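Local coordinates for sensor protein (Pseudomonas syringae pv. tomato, PDB 2R8R), which probably acts as a membrane histidine kinase of a two-component system, represented here by its N-terminal sensor domain, which has a P-loop NTPase-type fold, at residues 8-13 with 119-124. Residues are numbered along the deposited sequence; the frame is centred on the assembly and turned at random.
Sequences KVFLGA and DVYTTV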
ATOM      1  N   LYS A   8       4.163   0.948 -10.618  1.00 13.88           N
ATOM      2  CA  LYS A   8       4.825   1.959  -9.804  1.00 14.21           C
ATOM      3  C   LYS A   8       4.498   1.737  -8.316  1.00 13.60           C
ATOM      4  O   LYS A   8       3.334   1.720  -7.918  1.00 13.88           O
ATOM      5  CB  LYS A   8       4.423   3.365 -10.260  1.00 14.55           C
ATOM      6  CG  LYS A   8       5.178   4.483  -9.558  1.00 14.98           C
ATOM      7  CD  LYS A   8       4.758   5.853 -10.048  1.00 17.08           C
ATOM      8  CE  LYS A   8       5.662   6.958  -9.399  1.00 19.31           C
ATOM      9  NZ  LYS A   8       5.291   8.430  -9.699  1.00 18.85           N
ATOM     10  N   VAL A   9       5.543   1.556  -7.506  1.00 13.30           N
ATOM     11  CA  VAL A   9       5.415   1.336  -6.074  1.00 12.08           C
ATOM     12  C   VAL A   9       5.804   2.605  -5.353  1.00 12.57           C
ATOM     13  O   VAL A   9       6.905   3.111  -5.561  1.00 13.32           O
ATOM     14  CB  VAL A   9       6.346   0.197  -5.584  1.00 12.43           C
ATOM     15  CG1 VAL A   9       6.197  -0.089  -4.012  1.00  7.17           C
ATOM     16  CG2 VAL A   9       6.146  -1.057  -6.447  1.00  9.95           C
ATOM     17  N   PHE A  10       4.893   3.117  -4.525  1.00 12.28           N
ATOM     18  CA  PHE A  10       5.197   4.185  -3.557  1.00 12.18           C
ATOM     19  C   PHE A  10       5.611   3.508  -2.268  1.00 11.87           C
ATOM     20  O   PHE A  10       4.782   2.932  -1.582  1.00 11.97           O
ATOM     21  CB  PHE A  10       4.000   5.084  -3.356  1.00 12.46           C
ATOM     22  CG  PHE A  10       3.588   5.832  -4.608  1.00 13.32           C
ATOM     23  CD1 PHE A  10       3.980   7.177  -4.810  1.00 12.53           C
ATOM     24  CD2 PHE A  10       2.822   5.204  -5.603  1.00 14.09           C
ATOM     25  CE1 PHE A  10       3.583   7.867  -5.984  1.00 12.03           C
ATOM     26  CE2 PHE A  10       2.427   5.897  -6.779  1.00 12.52           C
ATOM     27  CZ  PHE A  10       2.788   7.223  -6.955  1.00 12.81           C
ATOM     28  N   LEU A  11       6.915   3.543  -1.993  1.00 12.46           N
ATOM     29  CA  LEU A  11       7.530   2.890  -0.842  1.00 12.78           C
ATOM     30  C   LEU A  11       7.665   3.846   0.337  1.00 13.44           C
ATOM     31  O   LEU A  11       8.065   5.002   0.151  1.00 14.55           O
ATOM     32  CB  LEU A  11       8.920   2.376  -1.200  1.00 12.23           C
ATOM     33  CG  LEU A  11       9.790   1.760  -0.078  1.00 13.18           C
ATOM     34  CD1 LEU A  11       9.180   0.415   0.430  1.00  9.25           C
ATOM     35  CD2 LEU A  11      11.256   1.586  -0.585  1.00 12.37           C
ATOM     36  N   GLY A  12       7.370   3.357   1.546  1.00 14.19           N
ATOM     37  CA  GLY A  12       7.468   4.154   2.756  1.00 14.16           C
ATOM     38  C   GLY A  12       8.038   3.337   3.907  1.00 15.23           C
ATOM     39  O   GLY A  12       8.021   2.111   3.848  1.00 15.48           O
ATOM     40  N   ALA A  13       8.518   4.029   4.960  1.00 15.43           N
ATOM     41  CA  ALA A  13       9.079   3.406   6.176  1.00 15.15           C
ATOM     42  C   ALA A  13       8.002   2.858   7.144  1.00 15.48           C
ATOM     43  O   ALA A  13       8.255   1.933   7.909  1.00 15.34           O
ATOM     44  CB  ALA A  13       9.953   4.420   6.923  1.00 15.46           C
ATOM     45  N   ASP A 119      -1.867  -0.711 -16.260  1.00 13.41           N
ATOM     46  CA  ASP A 119      -0.886  -0.108 -15.356  1.00 13.85           C
ATOM     47  C   ASP A 119      -1.412  -0.134 -13.929  1.00 12.88           C
ATOM     48  O   ASP A 119      -2.623  -0.029 -13.697  1.00 13.49           O
ATOM     49  CB  ASP A 119      -0.582   1.351 -15.766  1.00 13.71           C
ATOM     50  CG  ASP A 119       0.081   1.457 -17.139  1.00 14.66           C
ATOM     51  OD1 ASP A 119       0.917   0.597 -17.504  1.00 13.22           O
ATOM     52  OD2 ASP A 119      -0.233   2.426 -17.850  1.00 15.60           O
ATOM     53  N   VAL A 120      -0.494  -0.277 -12.979  1.00 12.58           N
ATOM     54  CA  VAL A 120      -0.828  -0.280 -11.578  1.00 11.55           C
ATOM     55  C   VAL A 120       0.058   0.644 -10.746  1.00 11.95           C
ATOM     56  O   VAL A 120       1.288   0.638 -10.878  1.00 11.12           O
ATOM     57  CB  VAL A 120      -0.818  -1.713 -10.963  1.00 11.93           C
ATOM     58  CG1 VAL A 120      -1.131  -1.611  -9.471  1.00  8.47           C
ATOM     59  CG2 VAL A 120      -1.843  -2.661 -11.674  1.00  9.21           C
ATOM     60  N   TYR A 121      -0.584   1.448  -9.894  1.00 11.86           N
ATOM     61  CA  TYR A 121       0.112   2.191  -8.810  1.00 11.67           C
ATOM     62  C   TYR A 121      -0.222   1.471  -7.511  1.00 11.17           C
ATOM     63  O   TYR A 121      -1.353   1.036  -7.312  1.00 10.56           O
ATOM     64  CB  TYR A 121      -0.381   3.646  -8.691  1.00 11.52           C
ATOM     65  CG  TYR A 121       0.064   4.641  -9.766  1.00 12.10           C
ATOM     66  CD1 TYR A 121       0.783   4.252 -10.878  1.00 10.55           C
ATOM     67  CD2 TYR A 121      -0.287   6.002  -9.657  1.00 12.79           C
ATOM     68  CE1 TYR A 121       1.159   5.176 -11.866  1.00 10.39           C
ATOM     69  CE2 TYR A 121       0.097   6.926 -10.625  1.00 12.95           C
ATOM     70  CZ  TYR A 121       0.831   6.503 -11.725  1.00 11.70           C
ATOM     71  OH  TYR A 121       1.219   7.436 -12.666  1.00 12.72           O
ATOM     72  N   THR A 122       0.774   1.322  -6.645  1.00 11.55           N
ATOM     73  CA  THR A 122       0.590   0.617  -5.373  1.00 11.83           C
ATOM     74  C   THR A 122       1.432   1.246  -4.278  1.00 12.16           C
ATOM     75  O   THR A 122       2.337   2.015  -4.547  1.00 12.97           O
ATOM     76  CB  THR A 122       0.881  -0.945  -5.511  1.00 12.22           C
ATOM     77  OG1 THR A 122       0.339  -1.638  -4.378  1.00 10.38           O
ATOM     78  CG2 THR A 122       2.382  -1.263  -5.636  1.00 10.36           C
ATOM     79  N   THR A 123       1.098   0.927  -3.038  1.00 13.09           N
ATOM     80  CA  THR A 123       1.845   1.397  -1.867  1.00 13.18           C
ATOM     81  C   THR A 123       2.305   0.196  -1.049  1.00 13.58           C
ATOM     82  O   THR A 123       1.637  -0.840  -1.019  1.00 14.87           O
ATOM     83  CB  THR A 123       0.972   2.278  -1.008  1.00 12.61           C
ATOM     84  OG1 THR A 123      -0.091   1.480  -0.503  1.00 12.17           O
ATOM     85  CG2 THR A 123       0.390   3.442  -1.846  1.00 11.69           C
ATOM     86  N   VAL A 124       3.460   0.324  -0.406  1.00 13.46           N
ATOM     87  CA  VAL A 124       3.909  -0.669   0.520  1.00 12.51           C
ATOM     88  C   VAL A 124       4.843  -0.035   1.550  1.00 13.36           C
ATOM     89  O   VAL A 124       5.634   0.855   1.209  1.00 13.08           O
ATOM     90  CB  VAL A 124       4.618  -1.816  -0.214  1.00 12.74           C
ATOM     91  CG1 VAL A 124       6.052  -1.394  -0.698  1.00 10.21           C
ATOM     92  CG2 VAL A 124       4.629  -3.102   0.660  1.00 11.14           C
TER
HETATM   93  O   HOH W   1       3.629   8.793 -11.428  1.00 40.34           O
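K8 to G12 and V120 to V124 pair as neighbouring parallel strands in the centre of the five-stranded sheet of the KdpD sensor domain. Five backbone hydrogen bonds join them in a ladder. K8 N donates to V120 O, and K8 O accepts from T122 N. F10 N to T122 O is nearly straight, 2.8 Å with 175° at the hydrogen. F10 O takes V124 N at 3.2 Å, and G12 N closes the ladder on V124 O.

K8, F10, Y121 and T123 project from one face. The Y121 ring is met by both K8 and F10. The extended K8 chain passes over one ring face, where K8 CD is 4.1 Å from Y121 CE1 near the rim. The cation-pi attraction of K8 NZ to this ring is long and weak at most. F10 turns its edge to Y121 in an offset edge-to-face pair, with planes at 65° and F10 CE2 4.0 Å from Y121 CD2. T122 O also lies at the F10 ring edge, 3.4 Å from F10 CD2. Helix 19-32 covers F10 and Y121 on this side.

The strand order 2-3-4-1-5, with strand 7-12 running through a loop into helix 19-32, fits a P-loop NTPase fold; A13 probably begins the Walker A loop. T123 OG1 bonds D91 OD1 and E92 N, just after the end of the adjacent strand 87-90, and its side chain lies about 6 Å from a bound sulfate.

V9, L11, T122 and V124 form the other face. V124 CG1, placed by chi1 75°, reaches V9 CG1 at 3.6 Å and L11 CD1 at 3.8 Å. V9 CG2 and T122 CG2 run alongside each other, while T122 OG1 bonds V90 O.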